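Local coordinates for NMB1025 protein (Neisseria meningitidis serogroup B, PDB 3KJJ), which is of unknown function but belongs to the YjgF (RutC) family of trimeric proteins, and may act on small metabolites as some relatives do, at residues C61-Y74 with R113-A125. Numbering follows the deposited sequence.
Sequences CGSDKAHVLDAVIY and RVEIKITAVKRDA
Strands 68-74 and 114-121 run antiparallel as neighbours in the mixed sheet of the YjgF fold, between strands 29-32 and 99-104, paired backbone to backbone from Tyr74 and Glu115 to Asp70 and Thr119, with 163° between their directions. A classic beta bulge then shifts the register: Leu69 N (2.7 Å) and Asp70 N (3.1 Å) both donate to Thr119 O. On the face toward helix 81-91, Ile73 and Ile116 lie side by side, CG1 to CG1 at 3.9 Å. Ile118 crosses Val68 at about a right angle and, with chi2 at -68°, brings CD1 within 3.8 Å of Ala71 CB. The other face carries Asp70, Val72, Tyr74, Glu115, Lys117 and Thr119 and looks toward the other two subunits of the trimer: Val72 meets Lys117 of the second, and Lys117 NZ forms a salt bridge with Asp70 of the third. A water bridges Asp70 OD2, Lys117 O and Thr119 OG1. Past the bulge, the loop after helix 43-60 joins the backbone of Val121 to Arg123. Gly62, whose positive phi closes a Schellman motif, accepts a bond from Arg123 N at its O, and Ser63 OG reaches Val121 O at 2.6 Å from above the carbonyl plane. In one of two modelled conformers, the exposed Arg123 lays CG over one face of the His67 ring, a CH-pi contact, with NE near Asp64 OD2 in a salt bridge of charges alone. That ring's turn is fixed by a nearly straight 2.7 Å bond from His67 ND1 to Asp64 OD1, which lies in the ring plane and is met on its syn side, 33° out of the carboxylate plane.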
loop_
_atom_site.group_PDB
_atom_site.type_symbol
_atom_site.label_atom_id
_atom_site.label_comp_id
_atom_site.label_asym_id
_atom_site.label_seq_id
_atom_site.Cartn_x
_atom_site.Cartn_y
_atom_site.Cartn_z
ATOM N N CYS B 61 -15.555 -3.620 11.875
ATOM C CA CYS B 61 -14.388 -4.475 12.179
ATOM C C CYS B 61 -13.883 -4.425 13.626
ATOM O O CYS B 61 -12.878 -5.070 13.964
ATOM C CB CYS B 61 -13.224 -4.155 11.234
ATOM S SG CYS B 61 -13.600 -4.398 9.493
ATOM N N GLY B 62 -14.560 -3.660 14.478
ATOM C CA GLY B 62 -14.136 -3.520 15.869
ATOM C C GLY B 62 -12.935 -2.599 15.988
ATOM O O GLY B 62 -12.084 -2.776 16.856
ATOM N N SER B 63 -12.866 -1.627 15.084
ATOM C CA SER B 63 -11.819 -0.623 15.090
ATOM C C SER B 63 -12.473 0.748 15.017
ATOM O O SER B 63 -13.700 0.873 15.100
ATOM C CB SER B 63 -10.885 -0.818 13.893
ATOM O OG SER B 63 -9.694 -0.050 14.011
ATOM N N ASP B 64 -11.640 1.771 14.864
ATOM C CA ASP B 64 -12.104 3.123 14.608
ATOM C C ASP B 64 -10.932 3.941 14.076
ATOM O O ASP B 64 -9.811 3.424 13.939
ATOM C CB ASP B 64 -12.701 3.766 15.869
ATOM C CG ASP B 64 -11.753 3.719 17.043
ATOM O OD1 ASP B 64 -10.586 4.130 16.872
ATOM O OD2 ASP B 64 -12.175 3.269 18.135
ATOM N N LYS B 65 -11.192 5.210 13.784
ATOM C CA LYS B 65 -10.198 6.084 13.146
ATOM C C LYS B 65 -8.976 6.332 14.036
ATOM O O LYS B 65 -7.869 6.527 13.541
ATOM C CB LYS B 65 -10.856 7.396 12.665
ATOM C CG LYS B 65 -11.237 8.391 13.757
ATOM C CD LYS B 65 -12.410 9.274 13.344
ATOM C CE LYS B 65 -12.629 10.388 14.364
ATOM N NZ LYS B 65 -13.483 11.493 13.833
ATOM N N ALA B 66 -9.179 6.275 15.352
ATOM C CA ALA B 66 -8.093 6.428 16.324
ATOM C C ALA B 66 -7.229 5.170 16.382
ATOM O O ALA B 66 -6.303 5.084 17.174
ATOM C CB ALA B 66 -8.669 6.748 17.702
ATOM N N HIS B 67 -7.546 4.192 15.539
ATOM C CA HIS B 67 -6.773 2.957 15.455
ATOM C C HIS B 67 -6.384 2.620 14.026
ATOM O O HIS B 67 -6.141 1.458 13.708
ATOM C CB HIS B 67 -7.528 1.797 16.114
ATOM C CG HIS B 67 -7.656 1.943 17.597
ATOM N ND1 HIS B 67 -8.622 2.734 18.182
ATOM C CD2 HIS B 67 -6.925 1.425 18.612
ATOM C CE1 HIS B 67 -8.483 2.692 19.495
ATOM N NE2 HIS B 67 -7.462 1.906 19.783
ATOM N N VAL B 68 -6.322 3.650 13.181
ATOM C CA VAL B 68 -5.778 3.548 11.826
ATOM C C VAL B 68 -4.252 3.587 11.843
ATOM O O VAL B 68 -3.634 4.477 12.435
ATOM C CB VAL B 68 -6.293 4.694 10.926
ATOM C CG1 VAL B 68 -5.544 4.718 9.586
ATOM C CG2 VAL B 68 -7.769 4.548 10.709
ATOM N N LEU B 69 -3.652 2.620 11.171
ATOM C CA LEU B 69 -2.214 2.530 11.084
ATOM C C LEU B 69 -1.672 3.367 9.931
ATOM O O LEU B 69 -0.705 4.112 10.098
ATOM C CB LEU B 69 -1.787 1.080 10.934
ATOM C CG LEU B 69 -2.046 0.184 12.157
ATOM C CD1 LEU B 69 -1.565 -1.228 11.879
ATOM C CD2 LEU B 69 -1.387 0.749 13.426
ATOM N N ASP B 70 -2.321 3.255 8.776
ATOM C CA ASP B 70 -1.780 3.787 7.542
ATOM C C ASP B 70 -2.930 4.184 6.623
ATOM O O ASP B 70 -3.973 3.522 6.585
ATOM C CB ASP B 70 -0.869 2.724 6.897
ATOM C CG ASP B 70 -0.198 3.196 5.608
ATOM O OD1 ASP B 70 0.792 3.955 5.685
ATOM O OD2 ASP B 70 -0.639 2.764 4.516
ATOM N N ALA B 71 -2.731 5.277 5.894
ATOM C CA ALA B 71 -3.712 5.745 4.935
ATOM C C ALA B 71 -2.981 6.191 3.676
ATOM O O ALA B 71 -2.023 6.955 3.751
ATOM C CB ALA B 71 -4.503 6.911 5.523
ATOM N N VAL B 72 -3.426 5.697 2.528
ATOM C CA VAL B 72 -2.942 6.193 1.250
ATOM C C VAL B 72 -4.114 6.906 0.609
ATOM O O VAL B 72 -5.220 6.359 0.521
ATOM C CB VAL B 72 -2.416 5.081 0.328
ATOM C CG1 VAL B 72 -1.791 5.684 -0.941
ATOM C CG2 VAL B 72 -1.403 4.228 1.048
ATOM N N ILE B 73 -3.861 8.145 0.201
ATOM C CA ILE B 73 -4.874 8.999 -0.375
ATOM C C ILE B 73 -4.478 9.232 -1.812
ATOM O O ILE B 73 -3.381 9.715 -2.092
ATOM C CB ILE B 73 -4.978 10.348 0.364
ATOM C CG1 ILE B 73 -5.338 10.127 1.842
ATOM C CG2 ILE B 73 -6.028 11.266 -0.312
ATOM C CD1 ILE B 73 -5.028 11.345 2.726
ATOM N N TYR B 74 -5.369 8.834 -2.706
ATOM C CA TYR B 74 -5.174 9.013 -4.119
ATOM C C TYR B 74 -6.084 10.172 -4.511
ATOM O O TYR B 74 -7.275 10.145 -4.228
ATOM C CB TYR B 74 -5.550 7.729 -4.858
ATOM C CG TYR B 74 -4.716 6.511 -4.505
ATOM C CD1 TYR B 74 -3.419 6.356 -4.999
ATOM C CD2 TYR B 74 -5.235 5.496 -3.692
ATOM C CE1 TYR B 74 -2.655 5.239 -4.676
ATOM C CE2 TYR B 74 -4.479 4.390 -3.365
ATOM C CZ TYR B 74 -3.194 4.264 -3.859
ATOM O OH TYR B 74 -2.451 3.157 -3.541
ATOM N N ARG B 113 -12.777 12.196 -7.246
ATOM C CA ARG B 113 -11.638 13.083 -7.037
ATOM C C ARG B 113 -10.716 12.578 -5.928
ATOM O O ARG B 113 -9.594 13.081 -5.764
ATOM C CB ARG B 113 -12.131 14.502 -6.733
ATOM C CG ARG B 113 -13.193 14.999 -7.709
ATOM C CD ARG B 113 -13.140 16.494 -7.869
ATOM N NE ARG B 113 -11.849 16.930 -8.391
ATOM C CZ ARG B 113 -11.596 17.146 -9.677
ATOM N NH1 ARG B 113 -10.394 17.552 -10.053
ATOM N NH2 ARG B 113 -12.550 16.968 -10.581
ATOM N N VAL B 114 -11.194 11.578 -5.173
ATOM C CA VAL B 114 -10.448 11.017 -4.037
ATOM C C VAL B 114 -10.815 9.553 -3.755
ATOM O O VAL B 114 -11.954 9.126 -3.955
ATOM C CB VAL B 114 -10.604 11.898 -2.746
ATOM C CG1 VAL B 114 -12.078 11.926 -2.260
ATOM C CG2 VAL B 114 -9.646 11.451 -1.632
ATOM N N GLU B 115 -9.819 8.793 -3.317
ATOM C CA GLU B 115 -9.991 7.420 -2.877
ATOM C C GLU B 115 -9.010 7.227 -1.730
ATOM O O GLU B 115 -7.854 7.629 -1.826
ATOM C CB GLU B 115 -9.709 6.435 -4.030
ATOM C CG GLU B 115 -9.897 4.953 -3.687
ATOM C CD GLU B 115 -9.884 4.037 -4.913
ATOM O OE1 GLU B 115 -10.085 4.523 -6.045
ATOM O OE2 GLU B 115 -9.687 2.816 -4.744
ATOM N N ILE B 116 -9.469 6.633 -0.632
ATOM C CA ILE B 116 -8.596 6.446 0.530
ATOM C C ILE B 116 -8.574 4.978 0.936
ATOM O O ILE B 116 -9.632 4.355 1.130
ATOM C CB ILE B 116 -8.997 7.357 1.720
ATOM C CG1 ILE B 116 -8.992 8.829 1.290
ATOM C CG2 ILE B 116 -8.069 7.124 2.928
ATOM C CD1 ILE B 116 -9.500 9.824 2.348
ATOM N N LYS B 117 -7.355 4.453 1.040
ATOM C CA LYS B 117 -7.083 3.066 1.381
ATOM C C LYS B 117 -6.475 2.993 2.776
ATOM O O LYS B 117 -5.413 3.563 3.029
ATOM C CB LYS B 117 -6.113 2.469 0.363
ATOM C CG LYS B 117 -5.702 1.017 0.632
ATOM C CD LYS B 117 -6.607 0.057 -0.085
ATOM C CE LYS B 117 -5.892 -1.243 -0.355
ATOM N NZ LYS B 117 -6.864 -2.323 -0.685
ATOM N N ILE B 118 -7.142 2.257 3.661
ATOM C CA ILE B 118 -6.817 2.240 5.089
ATOM C C ILE B 118 -6.312 0.865 5.521
ATOM O O ILE B 118 -6.837 -0.159 5.074
ATOM C CB ILE B 118 -8.087 2.551 5.944
ATOM C CG1 ILE B 118 -8.600 3.971 5.699
ATOM C CG2 ILE B 118 -7.834 2.302 7.437
ATOM C CD1 ILE B 118 -7.702 5.071 6.197
ATOM N N THR B 119 -5.291 0.876 6.384
ATOM C CA THR B 119 -4.883 -0.261 7.199
ATOM C C THR B 119 -5.081 0.144 8.660
ATOM O O THR B 119 -4.671 1.239 9.078
ATOM C CB THR B 119 -3.394 -0.630 6.985
ATOM O OG1 THR B 119 -3.090 -0.637 5.581
ATOM C CG2 THR B 119 -3.069 -2.028 7.576
ATOM N N ALA B 120 -5.675 -0.749 9.448
ATOM C CA ALA B 120 -6.009 -0.419 10.824
ATOM C C ALA B 120 -5.814 -1.624 11.726
ATOM O O ALA B 120 -5.476 -2.719 11.263
ATOM C CB ALA B 120 -7.463 0.104 10.925
ATOM N N VAL B 121 -6.004 -1.404 13.019
ATOM C CA VAL B 121 -5.899 -2.485 13.987
ATOM C C VAL B 121 -7.215 -2.671 14.748
ATOM O O VAL B 121 -7.928 -1.711 15.023
ATOM C CB VAL B 121 -4.668 -2.312 14.932
ATOM C CG1 VAL B 121 -4.889 -1.211 15.953
ATOM C CG2 VAL B 121 -4.314 -3.629 15.616
ATOM N N LYS B 122 -7.539 -3.928 15.042
ATOM C CA LYS B 122 -8.695 -4.273 15.847
ATOM C C LYS B 122 -8.391 -3.921 17.304
ATOM O O LYS B 122 -7.329 -4.284 17.815
ATOM C CB LYS B 122 -8.983 -5.772 15.705
ATOM C CG LYS B 122 -10.283 -6.247 16.341
ATOM C CD LYS B 122 -10.477 -7.744 16.113
ATOM C CE LYS B 122 -11.643 -8.281 16.923
ATOM N NZ LYS B 122 -12.078 -9.620 16.421
ATOM N N ARG B 123 -9.311 -3.204 17.956
ATOM C CA ARG B 123 -9.167 -2.855 19.367
ATOM C C ARG B 123 -9.109 -4.097 20.249
ATOM O O ARG B 123 -9.857 -5.049 20.037
ATOM C CB ARG B 123 -10.328 -1.968 19.824
ATOM C CG ARG B 123 -10.137 -0.496 19.542
ATOM C CD ARG B 123 -11.353 0.310 19.960
ATOM N NE ARG B 123 -12.429 0.220 18.974
ATOM C CZ ARG B 123 -13.694 -0.080 19.253
ATOM N NH1 ARG B 123 -14.587 -0.134 18.275
ATOM N NH2 ARG B 123 -14.072 -0.315 20.504
ATOM N N ASP B 124 -8.221 -4.077 21.234
ATOM C CA ASP B 124 -8.221 -5.116 22.266
ATOM C C ASP B 124 -9.366 -4.823 23.238
ATOM O O ASP B 124 -9.673 -3.660 23.519
ATOM C CB ASP B 124 -6.891 -5.144 23.026
ATOM C CG ASP B 124 -5.738 -5.650 22.176
ATOM O OD1 ASP B 124 -4.661 -5.021 22.211
ATOM O OD2 ASP B 124 -5.903 -6.670 21.474
ATOM N N ALA B 125 -10.004 -5.878 23.735
ATOM C CA ALA B 125 -11.033 -5.731 24.763
ATOM C C ALA B 125 -10.400 -5.657 26.153
ATOM O O ALA B 125 -9.399 -4.956 26.363
ATOM C CB ALA B 125 -12.035 -6.871 24.684
HETATM O O HOH W 1 -12.654 -4.517 18.735
HETATM O O HOH W 2 -3.121 1.738 3.612
#